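Local coordinates for protein FAD-binding oxidoreductase (Gulosibacter chungangensis, PDB 7PBG) that oxidises 4-ethylphenol and related 4-alkylphenols, dehydrogenating them to products such as 4-vinylphenol with the help of a bound FAD, at residues A144-D149 / M233-T238; P240-F245 / T323-R328; Y398-A403 / Y473-A478. All blocks are in the same frame, centred on the assembly; numbering follows the deposited sequence.

Interaction 1: A144-D149 / M233-T238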
# COMPACT_ATOMS: atom_id res chain seq x y z
N ALA A 144 4.86 18.63 18.91
CA ALA A 144 3.86 18.20 17.88
C ALA A 144 2.91 17.14 18.48
O ALA A 144 3.39 16.20 19.14
CB ALA A 144 4.59 17.71 16.66
N LYS A 145 1.60 17.27 18.27
CA LYS A 145 0.58 16.33 18.81
C LYS A 145 0.43 15.13 17.86
O LYS A 145 -0.64 14.91 17.27
CB LYS A 145 -0.74 17.06 19.05
CG LYS A 145 -0.62 18.28 19.96
CD LYS A 145 0.10 18.01 21.25
CE LYS A 145 0.01 19.16 22.24
NZ LYS A 145 1.33 19.82 22.47
N LEU A 146 1.50 14.36 17.79
CA LEU A 146 1.63 13.18 16.92
C LEU A 146 2.16 12.03 17.76
O LEU A 146 2.91 12.26 18.72
CB LEU A 146 2.63 13.47 15.80
CG LEU A 146 2.30 14.62 14.84
CD1 LEU A 146 3.44 14.71 13.87
CD2 LEU A 146 0.98 14.43 14.14
N MET A 147 1.79 10.82 17.38
CA MET A 147 2.22 9.57 18.00
C MET A 147 3.06 8.81 16.99
O MET A 147 2.77 8.82 15.76
CB MET A 147 1.00 8.70 18.33
CG MET A 147 0.21 9.20 19.49
SD MET A 147 -1.34 8.27 19.52
CE MET A 147 -0.71 6.58 19.60
N ILE A 148 4.04 8.10 17.50
CA ILE A 148 4.72 7.09 16.66
C ILE A 148 4.06 5.72 16.89
O ILE A 148 3.20 5.55 17.75
CB ILE A 148 6.21 7.05 16.94
CG1 ILE A 148 6.53 6.48 18.32
CG2 ILE A 148 6.83 8.44 16.78
CD1 ILE A 148 7.91 5.88 18.41
N ASP A 149 4.50 4.75 16.10
CA ASP A 149 4.00 3.36 16.14
C ASP A 149 5.21 2.46 16.32
O ASP A 149 5.85 2.05 15.32
CB ASP A 149 3.20 2.94 14.91
CG ASP A 149 2.57 1.58 15.08
OD1 ASP A 149 1.38 1.53 15.42
OD2 ASP A 149 3.29 0.59 14.89
N MET A 233 7.71 8.86 7.25
CA MET A 233 6.84 7.96 8.05
C MET A 233 5.66 8.79 8.51
O MET A 233 5.90 9.74 9.27
CB MET A 233 7.55 7.32 9.24
CG MET A 233 6.65 6.44 10.12
SD MET A 233 5.83 5.14 9.11
CE MET A 233 7.26 4.25 8.48
N GLN A 234 4.48 8.54 7.96
CA GLN A 234 3.26 9.29 8.40
C GLN A 234 2.91 8.86 9.84
O GLN A 234 3.14 7.69 10.18
CB GLN A 234 2.16 9.03 7.37
CG GLN A 234 2.56 9.57 6.02
CD GLN A 234 1.60 9.27 4.93
OE1 GLN A 234 0.71 8.42 5.07
NE2 GLN A 234 1.76 9.99 3.84
N LEU A 235 2.45 9.80 10.66
CA LEU A 235 2.30 9.62 12.11
C LEU A 235 0.87 9.93 12.50
O LEU A 235 0.32 10.94 12.08
CB LEU A 235 3.24 10.57 12.88
CG LEU A 235 4.73 10.42 12.62
CD1 LEU A 235 5.56 11.36 13.55
CD2 LEU A 235 5.16 8.97 12.81
N MET A 236 0.32 9.07 13.31
CA MET A 236 -1.07 9.23 13.76
C MET A 236 -1.17 10.51 14.55
O MET A 236 -0.42 10.74 15.53
CB MET A 236 -1.53 8.02 14.59
CG MET A 236 -2.99 8.09 14.97
SD MET A 236 -3.44 6.49 15.68
CE MET A 236 -4.62 6.98 16.94
N PRO A 237 -2.15 11.38 14.25
CA PRO A 237 -2.45 12.48 15.17
C PRO A 237 -2.89 11.95 16.54
O PRO A 237 -3.65 11.00 16.61
CB PRO A 237 -3.61 13.20 14.45
CG PRO A 237 -3.43 12.87 13.00
CD PRO A 237 -2.97 11.43 13.03
N THR A 238 -2.39 12.55 17.60
CA THR A 238 -2.71 12.16 18.97
C THR A 238 -4.19 12.40 19.22
O THR A 238 -4.67 13.52 19.09
CB THR A 238 -1.83 12.94 19.97
OG1 THR A 238 -0.45 12.74 19.67
CG2 THR A 238 -2.11 12.54 21.40
O HOH W 1 1.91 6.78 14.29

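Interaction 2: P240-F245 / T323-R328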
# COMPACT_ATOMS: atom_id res chain seq x y z
N PRO A 240 -7.78 12.52 21.66
CA PRO A 240 -8.00 13.15 22.96
C PRO A 240 -7.63 12.27 24.17
O PRO A 240 -7.05 12.75 25.17
CB PRO A 240 -9.52 13.43 22.95
CG PRO A 240 -9.93 13.43 21.51
CD PRO A 240 -8.92 12.58 20.75
N GLU A 241 -7.95 10.98 24.09
CA GLU A 241 -7.71 10.00 25.17
C GLU A 241 -7.39 8.65 24.58
O GLU A 241 -7.77 8.41 23.43
CB GLU A 241 -8.97 9.91 26.04
CG GLU A 241 -8.71 9.42 27.42
CD GLU A 241 -9.73 9.87 28.46
OE1 GLU A 241 -10.51 10.82 28.25
OE2 GLU A 241 -9.70 9.28 29.49
N MET A 242 -6.73 7.80 25.37
CA MET A 242 -6.46 6.41 25.01
C MET A 242 -6.61 5.57 26.27
O MET A 242 -6.17 6.02 27.36
CB MET A 242 -5.06 6.28 24.43
CG MET A 242 -4.90 7.07 23.20
SD MET A 242 -3.31 6.95 22.36
CE MET A 242 -2.41 8.19 23.28
N LEU A 243 -7.21 4.41 26.15
CA LEU A 243 -7.45 3.50 27.29
C LEU A 243 -7.20 2.07 26.86
O LEU A 243 -7.80 1.64 25.80
CB LEU A 243 -8.88 3.69 27.79
CG LEU A 243 -9.27 2.86 29.00
CD1 LEU A 243 -8.57 3.35 30.25
CD2 LEU A 243 -10.77 2.93 29.19
N SER A 244 -6.32 1.40 27.57
CA SER A 244 -5.90 0.02 27.26
C SER A 244 -6.61 -0.98 28.15
O SER A 244 -7.14 -0.66 29.23
CB SER A 244 -4.43 -0.16 27.35
OG SER A 244 -3.78 0.63 26.42
N PHE A 245 -6.63 -2.22 27.68
CA PHE A 245 -7.28 -3.30 28.41
C PHE A 245 -6.48 -4.60 28.26
O PHE A 245 -5.71 -4.81 27.29
CB PHE A 245 -8.70 -3.45 27.92
CG PHE A 245 -8.84 -3.67 26.45
CD1 PHE A 245 -8.79 -4.94 25.90
CD2 PHE A 245 -9.08 -2.60 25.61
CE1 PHE A 245 -8.98 -5.09 24.53
CE2 PHE A 245 -9.26 -2.76 24.25
CZ PHE A 245 -9.22 -4.02 23.72
N THR A 323 -6.30 -1.52 22.92
CA THR A 323 -6.42 -0.09 23.26
C THR A 323 -7.52 0.56 22.42
O THR A 323 -7.72 0.21 21.25
CB THR A 323 -5.07 0.62 23.12
OG1 THR A 323 -4.09 -0.06 23.88
CG2 THR A 323 -5.16 2.08 23.51
N CYS A 324 -8.28 1.43 23.06
CA CYS A 324 -9.30 2.28 22.44
C CYS A 324 -8.78 3.72 22.43
O CYS A 324 -8.02 4.17 23.37
CB CYS A 324 -10.60 2.15 23.20
SG CYS A 324 -11.41 0.57 22.86
N TYR A 325 -9.13 4.42 21.37
CA TYR A 325 -8.61 5.78 21.04
C TYR A 325 -9.77 6.71 20.77
O TYR A 325 -10.65 6.34 19.97
CB TYR A 325 -7.72 5.74 19.79
CG TYR A 325 -6.62 4.72 19.85
CD1 TYR A 325 -5.33 5.08 20.19
CD2 TYR A 325 -6.88 3.37 19.65
CE1 TYR A 325 -4.30 4.15 20.26
CE2 TYR A 325 -5.87 2.44 19.75
CZ TYR A 325 -4.55 2.82 20.02
OH TYR A 325 -3.56 1.87 20.13
N GLY A 326 -9.72 7.91 21.33
CA GLY A 326 -10.64 8.98 20.91
C GLY A 326 -11.11 9.77 22.11
O GLY A 326 -10.56 9.64 23.19
N PRO A 327 -12.18 10.55 21.93
CA PRO A 327 -12.82 11.18 23.07
C PRO A 327 -13.42 10.10 23.96
O PRO A 327 -13.80 9.02 23.47
CB PRO A 327 -13.91 12.05 22.44
CG PRO A 327 -14.20 11.43 21.11
CD PRO A 327 -12.95 10.66 20.68
N ARG A 328 -13.58 10.41 25.23
CA ARG A 328 -14.08 9.44 26.23
C ARG A 328 -15.46 8.89 25.84
O ARG A 328 -15.70 7.69 26.11
CB ARG A 328 -14.08 10.03 27.63
CG ARG A 328 -14.15 8.98 28.73
CD ARG A 328 -13.01 7.98 28.73
NE ARG A 328 -13.20 6.94 29.73
CZ ARG A 328 -12.30 6.52 30.64
NH1 ARG A 328 -11.06 7.00 30.66
NH2 ARG A 328 -12.66 5.56 31.48
O HOH W 2 -12.02 12.71 26.29

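Interaction 3: Y398-A403 / Y473-A478. With FAD (flavin-adenine dinucleotide), chain C.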
# COMPACT_ATOMS: atom_id res chain seq x y z
N TYR A 398 9.10 -18.25 13.61
CA TYR A 398 8.17 -18.92 12.66
C TYR A 398 6.86 -18.15 12.72
O TYR A 398 6.14 -18.29 13.73
CB TYR A 398 7.98 -20.37 13.04
CG TYR A 398 6.89 -21.08 12.27
CD1 TYR A 398 7.03 -21.33 10.93
CD2 TYR A 398 5.72 -21.48 12.90
CE1 TYR A 398 6.01 -21.93 10.20
CE2 TYR A 398 4.73 -22.14 12.20
CZ TYR A 398 4.86 -22.34 10.84
OH TYR A 398 3.89 -22.96 10.10
N ALA A 399 6.53 -17.37 11.69
CA ALA A 399 5.35 -16.48 11.77
C ALA A 399 4.47 -16.60 10.53
O ALA A 399 4.50 -15.72 9.68
CB ALA A 399 5.81 -15.09 12.00
N PRO A 400 3.72 -17.69 10.39
CA PRO A 400 2.86 -17.81 9.23
C PRO A 400 1.58 -16.98 9.29
O PRO A 400 1.02 -16.75 10.34
CB PRO A 400 2.48 -19.28 9.20
CG PRO A 400 2.53 -19.71 10.65
CD PRO A 400 3.69 -18.90 11.24
N VAL A 401 1.05 -16.74 8.10
CA VAL A 401 -0.18 -15.96 7.92
C VAL A 401 -1.22 -16.92 7.33
O VAL A 401 -0.87 -17.78 6.53
CB VAL A 401 0.04 -14.71 7.06
CG1 VAL A 401 0.58 -15.01 5.67
CG2 VAL A 401 -1.21 -13.84 7.01
N SER A 402 -2.47 -16.75 7.74
CA SER A 402 -3.56 -17.65 7.31
C SER A 402 -4.91 -16.92 7.36
O SER A 402 -4.93 -15.78 7.77
CB SER A 402 -3.57 -18.85 8.17
OG SER A 402 -3.82 -18.47 9.50
N ALA A 403 -6.01 -17.59 7.01
CA ALA A 403 -7.35 -16.99 7.22
C ALA A 403 -7.76 -17.10 8.68
O ALA A 403 -7.52 -18.10 9.38
CB ALA A 403 -8.35 -17.65 6.28
N TYR A 473 -0.34 -22.47 5.03
CA TYR A 473 0.10 -21.38 5.95
C TYR A 473 1.50 -20.96 5.53
O TYR A 473 2.41 -21.80 5.52
CB TYR A 473 0.16 -21.88 7.38
CG TYR A 473 -1.11 -22.47 7.94
CD1 TYR A 473 -1.06 -23.42 8.95
CD2 TYR A 473 -2.36 -22.11 7.44
CE1 TYR A 473 -2.22 -23.97 9.47
CE2 TYR A 473 -3.52 -22.68 7.94
CZ TYR A 473 -3.45 -23.59 8.97
OH TYR A 473 -4.59 -24.12 9.49
N GLY A 474 1.62 -19.72 5.08
CA GLY A 474 2.83 -19.23 4.43
C GLY A 474 3.53 -18.23 5.32
O GLY A 474 2.89 -17.46 6.03
N ILE A 475 4.83 -18.27 5.23
CA ILE A 475 5.73 -17.41 6.03
C ILE A 475 5.98 -16.17 5.19
O ILE A 475 6.31 -16.33 4.01
CB ILE A 475 7.02 -18.20 6.35
CG1 ILE A 475 6.74 -19.35 7.32
CG2 ILE A 475 8.10 -17.28 6.85
CD1 ILE A 475 6.25 -18.89 8.66
N TYR A 476 5.95 -14.98 5.75
CA TYR A 476 6.22 -13.76 4.94
C TYR A 476 7.38 -12.95 5.52
O TYR A 476 7.60 -11.88 5.03
CB TYR A 476 4.97 -12.88 4.95
CG TYR A 476 4.51 -12.59 6.34
CD1 TYR A 476 5.09 -11.57 7.09
CD2 TYR A 476 3.61 -13.42 6.97
CE1 TYR A 476 4.75 -11.38 8.41
CE2 TYR A 476 3.23 -13.22 8.28
CZ TYR A 476 3.83 -12.21 9.01
OH TYR A 476 3.46 -12.02 10.31
N ARG A 477 8.14 -13.50 6.46
CA ARG A 477 9.36 -12.86 7.00
C ARG A 477 10.19 -14.00 7.57
O ARG A 477 9.64 -14.83 8.29
CB ARG A 477 8.99 -11.83 8.05
CG ARG A 477 10.14 -10.90 8.42
CD ARG A 477 9.76 -9.87 9.40
NE ARG A 477 10.88 -9.10 9.90
CZ ARG A 477 10.74 -8.18 10.82
NH1 ARG A 477 9.53 -7.91 11.29
NH2 ARG A 477 11.77 -7.51 11.26
N ALA A 478 11.45 -14.08 7.22
CA ALA A 478 12.23 -15.25 7.68
C ALA A 478 13.71 -14.92 7.82
O ALA A 478 14.25 -14.15 7.02
CB ALA A 478 11.98 -16.37 6.71
PA FAD C . 17.53 -3.45 10.34
O1A FAD C . 18.23 -4.65 10.90
O2A FAD C . 18.29 -2.16 10.21
O5B FAD C . 16.98 -3.83 8.92
C5B FAD C . 16.33 -5.07 8.67
C4B FAD C . 16.55 -5.42 7.22
O4B FAD C . 15.91 -4.44 6.35
C3B FAD C . 18.01 -5.44 6.75
O3B FAD C . 18.65 -6.67 7.07
C2B FAD C . 17.88 -5.13 5.25
O2B FAD C . 17.53 -6.31 4.55
C1B FAD C . 16.74 -4.11 5.26
N9A FAD C . 17.17 -2.74 5.41
C8A FAD C . 17.15 -2.02 6.56
N7A FAD C . 17.57 -0.80 6.39
C5A FAD C . 17.94 -0.73 5.07
C6A FAD C . 18.40 0.33 4.28
N6A FAD C . 18.69 1.54 4.77
N1A FAD C . 18.65 0.06 2.98
C2A FAD C . 18.36 -1.17 2.50
N3A FAD C . 17.88 -2.23 3.14
C4A FAD C . 17.69 -1.94 4.44
N1 FAD C . 9.52 -6.99 14.72
C2 FAD C . 8.41 -6.32 14.42
O2 FAD C . 8.24 -5.84 13.28
N3 FAD C . 7.48 -6.06 15.36
C4 FAD C . 7.56 -6.54 16.63
O4 FAD C . 6.70 -6.21 17.47
C4X FAD C . 8.67 -7.28 16.98
N5 FAD C . 8.74 -7.75 18.19
C5X FAD C . 9.87 -8.47 18.51
C6 FAD C . 9.98 -8.97 19.82
C7 FAD C . 11.10 -9.65 20.24
C7M FAD C . 11.17 -10.15 21.67
C8 FAD C . 12.16 -9.85 19.33
C8M FAD C . 13.39 -10.59 19.75
C9 FAD C . 12.04 -9.40 18.03
C9A FAD C . 10.91 -8.69 17.59
N10 FAD C . 10.80 -8.17 16.30
C10 FAD C . 9.67 -7.43 15.96
C1' FAD C . 11.89 -8.28 15.30
C2' FAD C . 12.89 -7.11 15.35
O2' FAD C . 13.23 -6.77 16.74
C3' FAD C . 12.39 -5.79 14.72
O3' FAD C . 11.73 -6.06 13.50
C4' FAD C . 13.47 -4.73 14.47
O4' FAD C . 12.87 -3.42 14.42
C5' FAD C . 14.22 -5.00 13.20
O5' FAD C . 15.58 -4.55 13.27
P FAD C . 15.99 -3.08 12.77
O1P FAD C . 17.30 -2.73 13.41
O2P FAD C . 14.81 -2.20 13.03
O3P FAD C . 16.18 -3.24 11.19
O HOH W 3 6.32 -14.57 8.61
O HOH W 4 9.01 -16.77 10.21
O HOH W 5 -1.04 -18.55 3.90

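Interaction 1: A144-D149 / M233-T238
Leu146 faces Pro237 in a short, irregular antiparallel contact at the edge of a beta sheet in the FAD-binding part of this PCMH-type flavoprotein. Two backbone bonds hold it. Met147 N donates to Met236 O at 2.9 Å, and Thr238 N donates to Lys145 O at 3.0 Å. Between them Leu146 and Pro237 form a non-hydrogen-bonded pair, their side chains leaving in different directions. A water bridges the next backbone groups: it donates to Met147 O at 2.7 Å and accepts from Met236 N.

Side chains fill in on both sides. Leu235 points at the other segment, its CB against Met147 O at 3.4 Å. With CG lying beside the backbone N (chi1 -60°), its two branches divide the work: CD1 meets Leu146 CD1 at 4.0 Å, the two leucines crossing at about a right angle, while CD2 reaches CG2 of Ile148. On the opposite side, Met147 runs across Thr238, its CG 3.6 Å from OG1. The bend at its chi3 carries CE away from the line of the chain, and SD lies loosely beside CE of Met236.

Helix 132-142 packs on Leu146 through Val139 and on Ile148 through Tyr132, Leu135 and Tyr136. Strand 226-237 meanwhile pairs with 123-126, with Met233 and Leu235 bonded to Ala124 and Ala122, and Arg436 of the second subunit makes a weak bond to Leu235 O.

Interaction 2: P240-F245 / T323-R328
Glu241 reaches across to Arg328 where strands 241-249 and 318-326 lie side by side in the eight-stranded antiparallel sheet, as in the cap domain of this flavoprotein family; 241-245 and 323-326 run at 168° to each other. CB of Glu241 rests 3.3 Å from Gly326 O. CG stands opposite the backbone N (chi1 -157°), and the extended chain carries the carboxylate over the start of helix 328-342. There CD lies near Arg328 CD; OE1 accepts from a water that also takes the backbone N-H of Arg328; and OE2 receives NH1 of Arg328 at 2.9 Å in a salt bridge. The bond lies in the guanidinium plane but comes from above the carboxylate plane, the two planes being 61° apart. Leu243 CD2 sits over one guanidinium face, toward its rim, and Asp332 and Glu354 share the arginine's charge.

Paired backbone bonds join Leu243 and Cys324, Cys324 N to Leu243 O being nearly straight at 2.8 Å. Gly326 N closes a similar bond on Glu241 O, and its backbone angles suit glycine alone. Phe245 turns CE2 to 3.5 Å from Thr323 N. On the face bearing Met242, Ser244, Thr323 and Tyr325, the hydroxyls of Ser244 and Thr323 bond to each other and also engage His372 and Asn375. Beside them Met242 makes a Met-aromatic contact with the Tyr325 ring, SD lying 3.5 Å from CD1.

Interaction 3: Y398-A403 / Y473-A478
Ile475 wedges its tip into Tyr398, Ala399 and Pro400 where the short strand 474-475 joins the edge of the eight-stranded antiparallel sheet through strand 393-402. This is the tight part. CD1 of Ile475 lies 3.3 Å from Pro400 N and 3.4 Å from CE1 of Tyr398, whose ring it approaches obliquely. CG1 lies beside the backbone N (chi1 -69°), with the second bend (chi2 -63°) bringing CD1 in alongside the proline. Pro400 CD in turn sits over the centre of the Tyr398 ring, 3.5 Å above its plane. Next to this, Val401 N bonds to Gly474 O at 2.9 Å, and Val401 CG1 meets CD2 of Tyr476 obliquely; the Tyr476 ring also meets Tyr208 of the second subunit.

The other parts are looser and wet. The return bond from Gly474 N to Val401 O is weak at 3.5 Å, and a water donates to Val401 O and accepts weakly from Gly474 N. Toward Arg477 the backbones have separated: one water joins Ala399 N to Arg477 O, while another accepts from Tyr476 N and lies over the centre of the Tyr476 ring.

Arg477 leaves this edge with its chain fully extended from CG to NE, and Glu164 pairs with NE. Its guanidinium meets FAD twice, flavin O2 lying in its plane: NH1 donates to FAD O2 at 3.1 Å, and NH2 to the ribityl O3' at 2.7 Å.

Interactions 1 and 2 are neighbours, their centres 15 Å apart, because strand 226-237 is followed in the chain by strand 241-249. They touch through methionines and a tyrosine: Met147 SD lies 3.7 Å from Met242 SD, and Met236 CE 3.8 Å from Tyr325 CD1. This joins the sheet of the FAD-binding part to the eight-stranded sheet. Interaction 3 belongs to that same larger sheet, but its centre lies about 31 Å from that of interaction 2. It alone holds FAD directly, through Arg477; the side chains of Ile148 and Tyr325 stay about 11 Å and 13 Å from the cofactor. Interactions 1 and 3 both border the second subunit.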